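Local coordinates for protein halotolerant alpha-type carbonic anhydrase (dCA II) (Dunaliella salina, PDB 1Y7W) that catalyses, as a zinc enzyme of the alpha carbonic anhydrase family, the reversible hydration of carbon dioxide to bicarbonate, probably at high salt concentration, at residues V95-G100 with T188-K193; I169-K174 with Q216-S221; L258-T263 with A270-N275. One frame throughout, in Å; residues are numbered along the deposited sequence.

Contact 1. Residues V95-G100 with T188-K193; sequences VDLEQG and TQIEGK
Helix 181-195 lies against the loop that follows strand 94-95 through a small aliphatic cluster, in which Val95 and Leu97 close on Ile190. The branch that does most of the touching is the CD1 end of Ile190. It stands 3.7 Å from CD2 of Leu97 and 4.1 Å from CG1 of Val95, so one methyl is shared between two partners. The approaches differ: Val95 and Ile190 meet tip to tip, whereas Leu97 and Ile190 run past each other in opposite senses. In that pass CD2 of Leu97 also lies 3.9 Å from CG2 of Ile190, one leucine methyl thereby meeting both branches of the isoleucine. In Ile190, chi1 of -71° sets CG1 anti to the carbonyl carbon, and the extended chi2 (172°) carries CD1 on to the loop. Leu97 is the centre of an inverse gamma turn, and all three side chains are buried. Val206 covers Val95 and Leu97, while Val262 and Leu258 of helix 253-266 touch Leu97 and Ile190 respectively. With 115 Å² buried in total and purely apolar side-chain contacts, this is a small buried hydrophobic cluster joining helix 181-195 to the loop after strand 94-95 in the alpha carbonic anhydrase fold.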
loop_
_atom_site.group_PDB
_atom_site.type_symbol
_atom_site.label_atom_id
_atom_site.label_comp_id
_atom_site.label_asym_id
_atom_site.label_seq_id
_atom_site.Cartn_x
_atom_site.Cartn_y
_atom_site.Cartn_z
ATOM N N VAL A 95 8.474 0.242 -12.642
ATOM C CA VAL A 95 7.312 1.017 -12.203
ATOM C C VAL A 95 6.313 1.090 -13.373
ATOM O O VAL A 95 6.713 1.040 -14.548
ATOM C CB VAL A 95 7.754 2.409 -11.733
ATOM C CG1 VAL A 95 8.443 3.159 -12.871
ATOM C CG2 VAL A 95 6.546 3.211 -11.227
ATOM N N ASP A 96 5.021 1.118 -13.056
ATOM C CA ASP A 96 4.017 1.238 -14.111
ATOM C C ASP A 96 3.714 2.747 -14.188
ATOM O O ASP A 96 3.420 3.412 -13.153
ATOM C CB ASP A 96 2.740 0.444 -13.751
ATOM C CG ASP A 96 2.912 -1.100 -13.896
ATOM O OD1 ASP A 96 3.993 -1.560 -14.357
ATOM O OD2 ASP A 96 1.937 -1.829 -13.541
ATOM N N LEU A 97 3.801 3.307 -15.397
ATOM C CA LEU A 97 3.537 4.719 -15.534
ATOM C C LEU A 97 2.044 4.996 -15.761
ATOM O O LEU A 97 1.607 5.335 -16.871
ATOM C CB LEU A 97 4.388 5.303 -16.677
ATOM C CG LEU A 97 5.893 5.213 -16.398
ATOM C CD1 LEU A 97 6.660 5.992 -17.525
ATOM C CD2 LEU A 97 6.228 5.800 -14.974
ATOM N N GLU A 98 1.256 4.788 -14.714
ATOM C CA GLU A 98 -0.172 5.061 -14.779
ATOM C C GLU A 98 -0.642 5.248 -13.356
ATOM O O GLU A 98 0.155 5.222 -12.397
ATOM C CB GLU A 98 -0.937 3.896 -15.445
ATOM C CG GLU A 98 -0.815 2.553 -14.703
ATOM C CD GLU A 98 -1.521 1.405 -15.455
ATOM O OE1 GLU A 98 -2.060 1.623 -16.568
ATOM O OE2 GLU A 98 -1.568 0.275 -14.903
ATOM N N GLN A 99 -1.931 5.455 -13.212
ATOM C CA GLN A 99 -2.515 5.645 -11.870
ATOM C C GLN A 99 -1.975 4.636 -10.825
ATOM O O GLN A 99 -1.919 3.434 -11.123
ATOM C CB GLN A 99 -4.032 5.486 -11.978
ATOM C CG GLN A 99 -4.826 5.817 -10.680
ATOM C CD GLN A 99 -6.279 5.338 -10.775
ATOM O OE1 GLN A 99 -7.203 6.112 -11.050
ATOM N NE2 GLN A 99 -6.482 4.071 -10.560
ATOM N N GLY A 100 -1.561 5.129 -9.638
ATOM C CA GLY A 100 -1.077 4.265 -8.568
ATOM C C GLY A 100 0.414 3.946 -8.590
ATOM O O GLY A 100 0.991 3.569 -7.577
ATOM N N THR A 188 12.889 11.948 -10.588
ATOM C CA THR A 188 14.027 12.299 -11.423
ATOM C C THR A 188 14.238 11.244 -12.475
ATOM O O THR A 188 14.464 11.560 -13.635
ATOM C CB THR A 188 15.313 12.447 -10.547
ATOM O OG1 THR A 188 15.165 13.595 -9.700
ATOM C CG2 THR A 188 16.552 12.636 -11.417
ATOM N N GLN A 189 14.188 9.977 -12.070
ATOM C CA GLN A 189 14.356 8.902 -13.008
ATOM C C GLN A 189 13.273 8.898 -14.069
ATOM O O GLN A 189 13.534 8.725 -15.263
ATOM C CB GLN A 189 14.304 7.559 -12.292
ATOM C CG GLN A 189 15.489 7.266 -11.378
ATOM C CD GLN A 189 15.299 5.921 -10.717
ATOM O OE1 GLN A 189 15.416 4.862 -11.362
ATOM N NE2 GLN A 189 14.948 5.951 -9.426
ATOM N N ILE A 190 12.029 9.004 -13.621
ATOM C CA ILE A 190 10.930 8.992 -14.573
ATOM C C ILE A 190 10.930 10.230 -15.502
ATOM O O ILE A 190 10.834 10.098 -16.704
ATOM C CB ILE A 190 9.578 8.860 -13.818
ATOM C CG1 ILE A 190 9.482 7.422 -13.248
ATOM C CG2 ILE A 190 8.399 9.041 -14.795
ATOM C CD1 ILE A 190 8.276 7.213 -12.296
ATOM N N GLU A 191 11.034 11.412 -14.925
ATOM C CA GLU A 191 10.994 12.622 -15.708
ATOM C C GLU A 191 12.128 12.598 -16.731
ATOM O O GLU A 191 11.978 13.094 -17.851
ATOM C CB GLU A 191 11.043 13.823 -14.759
ATOM C CG GLU A 191 9.697 13.950 -13.977
ATOM C CD GLU A 191 9.531 15.279 -13.226
ATOM O OE1 GLU A 191 8.386 15.556 -12.751
ATOM O OE2 GLU A 191 10.531 16.034 -13.107
ATOM N N GLY A 192 13.228 11.952 -16.356
ATOM C CA GLY A 192 14.361 11.835 -17.234
ATOM C C GLY A 192 14.062 10.925 -18.409
ATOM O O GLY A 192 14.428 11.264 -19.526
ATOM N N LYS A 193 13.420 9.773 -18.186
ATOM C CA LYS A 193 13.079 8.834 -19.270
ATOM C C LYS A 193 11.974 9.385 -20.196
ATOM O O LYS A 193 11.896 9.069 -21.400
ATOM C CB LYS A 193 12.642 7.467 -18.676
ATOM C CG LYS A 193 13.807 6.686 -18.049
ATOM C CD LYS A 193 13.365 5.355 -17.459
ATOM C CE LYS A 193 14.569 4.577 -16.846
ATOM N NZ LYS A 193 14.601 3.124 -17.333
#

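Contact 2. Residues I169-K174 with Q216-S221; sequences IGIMYK and QLLPSS
Ile171, on strand 166-175, places both carbons of its longer branch against residues 217-219, at the end of helix 213-217 and just beyond. Its first torsion (chi1 -68°) turns CG1 anti to the carbonyl carbon and CG2 anti to the backbone N; the second is extended (chi2 161°), carrying CD1 on toward Leu217 and Leu218. CD1 approaches the backbone rather than a side chain most closely, at 3.4 Å from O of Leu217, and CG2 lies 3.9 Å from that same oxygen. Further along, CD1 of Ile171 is 4.2 Å from CD2 of Leu218, whose side chain starts away from the strand but bends nearer at its end. Pro219 crosses the isoleucine at a slant, its CD 4.0 Å from CG1 of Ile171. The polar link is indirect: Tyr173 OH donates to a water at 2.5 Å, the water oxygen lying in the ring plane at its edge, and the water donates to O of Gln216 at 2.9 Å. The carbonyl oxygens of Leu217 and Leu218 accept from NE and NH1 of Arg249, on strand 240-251. Gln216 and Leu217 touch Phe182 of helix 181-195, and Ser220 and Ser221 touch Thr247 of strand 240-251, which places 216-221 between that helix and that strand, over Ile171.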
loop_
_atom_site.group_PDB
_atom_site.type_symbol
_atom_site.label_atom_id
_atom_site.label_comp_id
_atom_site.label_asym_id
_atom_site.label_seq_id
_atom_site.Cartn_x
_atom_site.Cartn_y
_atom_site.Cartn_z
ATOM N N ILE A 169 1.653 -3.187 4.353
ATOM C CA ILE A 169 2.252 -2.162 5.169
ATOM C C ILE A 169 1.817 -0.843 4.569
ATOM O O ILE A 169 1.948 -0.646 3.369
ATOM C CB ILE A 169 3.772 -2.295 5.157
ATOM C CG1 ILE A 169 4.120 -3.510 6.053
ATOM C CG2 ILE A 169 4.434 -1.047 5.681
ATOM C CD1 ILE A 169 5.580 -4.007 5.991
ATOM N N GLY A 170 1.284 0.042 5.399
ATOM C CA GLY A 170 0.795 1.309 4.864
ATOM C C GLY A 170 1.685 2.391 5.427
ATOM O O GLY A 170 1.882 2.398 6.633
ATOM N N ILE A 171 2.201 3.276 4.576
ATOM C CA ILE A 171 3.097 4.351 4.990
ATOM C C ILE A 171 2.547 5.684 4.481
ATOM O O ILE A 171 2.271 5.810 3.304
ATOM C CB ILE A 171 4.504 4.108 4.409
ATOM C CG1 ILE A 171 5.096 2.850 5.104
ATOM C CG2 ILE A 171 5.468 5.325 4.686
ATOM C CD1 ILE A 171 6.289 2.196 4.335
ATOM N N MET A 172 2.410 6.670 5.389
ATOM C CA MET A 172 1.874 7.997 5.026
ATOM C C MET A 172 2.978 9.017 4.725
ATOM O O MET A 172 4.098 8.904 5.224
ATOM C CB MET A 172 1.081 8.564 6.222
ATOM C CG MET A 172 -0.030 7.658 6.693
ATOM S SD MET A 172 -1.256 7.515 5.364
ATOM C CE MET A 172 -2.641 6.769 6.271
ATOM N N TYR A 173 2.624 10.037 3.950
ATOM C CA TYR A 173 3.524 11.140 3.679
ATOM C C TYR A 173 2.727 12.403 3.975
ATOM O O TYR A 173 1.605 12.519 3.491
ATOM C CB TYR A 173 3.920 11.232 2.225
ATOM C CG TYR A 173 4.719 10.061 1.744
ATOM C CD1 TYR A 173 4.100 8.811 1.533
ATOM C CD2 TYR A 173 6.110 10.185 1.515
ATOM C CE1 TYR A 173 4.883 7.690 1.102
ATOM C CE2 TYR A 173 6.888 9.089 1.089
ATOM C CZ TYR A 173 6.263 7.849 0.889
ATOM O OH TYR A 173 7.043 6.772 0.504
ATOM N N LYS A 174 3.273 13.282 4.808
ATOM C CA LYS A 174 2.615 14.567 5.071
ATOM C C LYS A 174 3.279 15.669 4.207
ATOM O O LYS A 174 4.475 15.588 3.839
ATOM C CB LYS A 174 2.749 14.957 6.550
ATOM C CG LYS A 174 4.173 15.185 7.018
ATOM C CD LYS A 174 4.211 15.773 8.444
ATOM C CE LYS A 174 5.676 15.944 8.928
ATOM N NZ LYS A 174 5.792 16.405 10.376
ATOM N N GLN A 216 14.818 3.661 2.302
ATOM C CA GLN A 216 14.019 4.459 1.412
ATOM C C GLN A 216 12.509 4.459 1.624
ATOM O O GLN A 216 11.861 5.433 1.262
ATOM C CB GLN A 216 14.322 4.057 -0.032
ATOM C CG GLN A 216 15.777 4.426 -0.392
ATOM C CD GLN A 216 16.091 4.095 -1.830
ATOM O OE1 GLN A 216 16.261 2.927 -2.181
ATOM N NE2 GLN A 216 16.152 5.136 -2.690
ATOM N N LEU A 217 11.975 3.366 2.186
ATOM C CA LEU A 217 10.532 3.219 2.358
ATOM C C LEU A 217 10.028 3.253 3.793
ATOM O O LEU A 217 9.117 4.008 4.078
ATOM C CB LEU A 217 10.059 1.947 1.652
ATOM C CG LEU A 217 10.416 1.735 0.167
ATOM C CD1 LEU A 217 9.888 0.394 -0.241
ATOM C CD2 LEU A 217 9.874 2.852 -0.763
ATOM N N LEU A 218 10.617 2.480 4.712
ATOM C CA LEU A 218 10.101 2.493 6.077
ATOM C C LEU A 218 10.292 3.845 6.711
ATOM O O LEU A 218 11.320 4.502 6.489
ATOM C CB LEU A 218 10.777 1.442 6.951
ATOM C CG LEU A 218 10.572 -0.020 6.588
ATOM C CD1 LEU A 218 10.899 -0.831 7.867
ATOM C CD2 LEU A 218 9.123 -0.307 6.195
ATOM N N PRO A 219 9.315 4.289 7.535
ATOM C CA PRO A 219 9.460 5.605 8.160
ATOM C C PRO A 219 10.429 5.614 9.329
ATOM O O PRO A 219 10.955 4.573 9.723
ATOM C CB PRO A 219 8.039 5.975 8.573
ATOM C CG PRO A 219 7.368 4.652 8.784
ATOM C CD PRO A 219 7.978 3.704 7.764
ATOM N N SER A 220 10.639 6.802 9.892
ATOM C CA SER A 220 11.583 6.958 10.982
ATOM C C SER A 220 11.250 6.256 12.301
ATOM O O SER A 220 12.157 6.023 13.115
ATOM C CB SER A 220 11.851 8.450 11.230
ATOM O OG SER A 220 10.626 9.171 11.389
ATOM N N SER A 221 9.986 5.882 12.515
ATOM C CA SER A 221 9.614 5.186 13.737
ATOM C C SER A 221 8.881 3.928 13.319
ATOM O O SER A 221 8.270 3.875 12.242
ATOM C CB SER A 221 8.733 6.086 14.616
ATOM O OG SER A 221 7.838 5.324 15.390
HETATM O O HOH W 1 9.574 6.955 0.440
#

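Contact 3. Residues L258-T263 with A270-N275; sequences LFVDVT and ADVVNN
Thr263 and Val272, which bury the most surface here, pack helix 253-266 of the carbonic anhydrase fold against the loop that follows it. Thr263 has OG1 beside its backbone N, anti to the carbonyl carbon (chi1 -64°), which leaves CG2 as the branch trans to N and turned to the loop, 3.6 Å from CB of Ala270 and 3.7 Å from the carbonyl O of Asp271. Val272 meets the helix one turn earlier: its CG1 is 4.1 Å from CG2 of Val260, the two side chains crossing at an angle. The CA atoms of this pair, 6.2 Å apart, mark the nearest backbone approach. Replacing Thr263 with an alanine would probably open a gap beside Ala270 and Asp271 and leave Phe259 O without its side-chain donor. Beyond the helix, the loop runs on to the zinc site: Asn274 O accepts from ND1 of His132, a zinc ligand, consistent with a second-shell role in orienting that imidazole, and Val272 O accepts from His133 ND1. On the other branch of Thr263, OG1 donates to Phe259 O at 2.8 Å, with a C=O...O angle of 150° and a tilt of 27° from the carbonyl plane, and Thr263 N reaches the same oxygen from the opposite face.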
loop_
_atom_site.group_PDB
_atom_site.type_symbol
_atom_site.label_atom_id
_atom_site.label_comp_id
_atom_site.label_asym_id
_atom_site.label_seq_id
_atom_site.Cartn_x
_atom_site.Cartn_y
_atom_site.Cartn_z
ATOM N N LEU A 258 4.297 14.614 -9.917
ATOM C CA LEU A 258 4.662 13.403 -10.673
ATOM C C LEU A 258 3.414 12.505 -10.850
ATOM O O LEU A 258 3.177 11.963 -11.936
ATOM C CB LEU A 258 5.739 12.601 -9.929
ATOM C CG LEU A 258 5.991 11.153 -10.439
ATOM C CD1 LEU A 258 6.779 11.234 -11.751
ATOM C CD2 LEU A 258 6.809 10.356 -9.439
ATOM N N PHE A 259 2.638 12.338 -9.775
ATOM C CA PHE A 259 1.450 11.488 -9.833
ATOM C C PHE A 259 0.397 11.965 -10.814
ATOM O O PHE A 259 -0.232 11.147 -11.514
ATOM C CB PHE A 259 0.878 11.286 -8.413
ATOM C CG PHE A 259 1.832 10.554 -7.508
ATOM C CD1 PHE A 259 2.537 11.212 -6.515
ATOM C CD2 PHE A 259 2.058 9.192 -7.704
ATOM C CE1 PHE A 259 3.450 10.538 -5.722
ATOM C CE2 PHE A 259 2.967 8.498 -6.914
ATOM C CZ PHE A 259 3.666 9.180 -5.913
ATOM N N VAL A 260 0.196 13.277 -10.891
ATOM C CA VAL A 260 -0.763 13.807 -11.864
ATOM C C VAL A 260 -0.255 13.617 -13.293
ATOM O O VAL A 260 -0.973 13.155 -14.195
ATOM C CB VAL A 260 -0.976 15.334 -11.692
ATOM C CG1 VAL A 260 -2.129 15.782 -12.580
ATOM C CG2 VAL A 260 -1.227 15.652 -10.324
ATOM N N ASP A 261 0.996 14.010 -13.516
ATOM C CA ASP A 261 1.574 13.877 -14.842
ATOM C C ASP A 261 1.461 12.439 -15.395
ATOM O O ASP A 261 1.029 12.213 -16.525
ATOM C CB ASP A 261 3.033 14.322 -14.813
ATOM C CG ASP A 261 3.198 15.859 -14.658
ATOM O OD1 ASP A 261 4.337 16.263 -14.373
ATOM O OD2 ASP A 261 2.212 16.653 -14.802
ATOM N N VAL A 262 1.855 11.473 -14.582
ATOM C CA VAL A 262 1.825 10.079 -14.944
ATOM C C VAL A 262 0.403 9.583 -15.075
ATOM O O VAL A 262 0.034 8.935 -16.078
ATOM C CB VAL A 262 2.601 9.273 -13.837
ATOM C CG1 VAL A 262 2.438 7.739 -14.026
ATOM C CG2 VAL A 262 4.103 9.703 -13.910
ATOM N N THR A 263 -0.438 9.921 -14.095
ATOM C CA THR A 263 -1.803 9.400 -14.139
ATOM C C THR A 263 -2.624 9.907 -15.327
ATOM O O THR A 263 -3.283 9.107 -16.027
ATOM C CB THR A 263 -2.592 9.697 -12.801
ATOM O OG1 THR A 263 -1.960 9.008 -11.699
ATOM C CG2 THR A 263 -4.065 9.219 -12.922
ATOM N N ALA A 270 -8.581 9.050 -16.257
ATOM C CA ALA A 270 -8.233 8.403 -15.004
ATOM C C ALA A 270 -8.572 9.292 -13.818
ATOM O O ALA A 270 -8.664 10.525 -13.947
ATOM C CB ALA A 270 -6.726 8.035 -15.020
ATOM N N ASP A 271 -8.792 8.670 -12.658
ATOM C CA ASP A 271 -9.077 9.454 -11.459
ATOM C C ASP A 271 -7.720 9.750 -10.853
ATOM O O ASP A 271 -6.923 8.834 -10.554
ATOM C CB ASP A 271 -9.931 8.664 -10.454
ATOM C CG ASP A 271 -11.358 8.447 -10.947
ATOM O OD1 ASP A 271 -12.069 9.468 -11.189
ATOM O OD2 ASP A 271 -11.747 7.269 -11.107
ATOM N N VAL A 272 -7.458 11.028 -10.637
ATOM C CA VAL A 272 -6.183 11.428 -10.092
ATOM C C VAL A 272 -6.155 11.217 -8.580
ATOM O O VAL A 272 -5.088 11.114 -8.009
ATOM C CB VAL A 272 -5.925 12.897 -10.432
ATOM C CG1 VAL A 272 -4.638 13.351 -9.845
ATOM C CG2 VAL A 272 -5.855 13.069 -11.946
ATOM N N VAL A 273 -7.316 11.178 -7.932
ATOM C CA VAL A 273 -7.364 10.982 -6.476
ATOM C C VAL A 273 -7.932 9.521 -6.315
ATOM O O VAL A 273 -9.149 9.279 -6.409
ATOM C CB VAL A 273 -8.296 12.019 -5.792
ATOM C CG1 VAL A 273 -8.166 11.899 -4.266
ATOM C CG2 VAL A 273 -7.886 13.477 -6.210
ATOM N N ASN A 274 -7.041 8.560 -6.061
ATOM C CA ASN A 274 -7.482 7.157 -6.041
ATOM C C ASN A 274 -7.598 6.470 -4.697
ATOM O O ASN A 274 -6.927 5.438 -4.429
ATOM C CB ASN A 274 -6.538 6.361 -6.969
ATOM C CG ASN A 274 -5.093 6.363 -6.480
ATOM O OD1 ASN A 274 -4.640 7.341 -5.876
ATOM N ND2 ASN A 274 -4.340 5.273 -6.764
ATOM N N ASN A 275 -8.386 7.066 -3.804
ATOM C CA ASN A 275 -8.627 6.477 -2.498
ATOM C C ASN A 275 -10.055 5.952 -2.335
ATOM O O ASN A 275 -11.051 6.610 -2.731
ATOM C CB ASN A 275 -8.381 7.495 -1.361
ATOM C CG ASN A 275 -9.337 8.695 -1.458
ATOM O OD1 ASN A 275 -9.472 9.261 -2.515
ATOM N ND2 ASN A 275 -9.984 9.051 -0.370
#

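In the fold
From the N terminus, 95-100 comes first and waits through 87 residues, 41 of them in strands, until helix 181-195 supplies 188-193 and closes contact 1. Contact 2 opens within that span at 169-174 and closes at 216-221, after the helix, so the two loops cross; strand 166-175 leads directly into helix 181-195. Contact 3 follows both in series and closes a short turn-back of six residues. Contacts 1 and 3 touch, their centres 12 Å apart, through Leu97 and Glu98 against Val262. Contact 2 is separate, its centre 20 Å from each of the others. It ties the sheet, through strand 166-175, to the end of helix 213-217, while contacts 1 and 3 join helices 181-195 and 253-266 to loops.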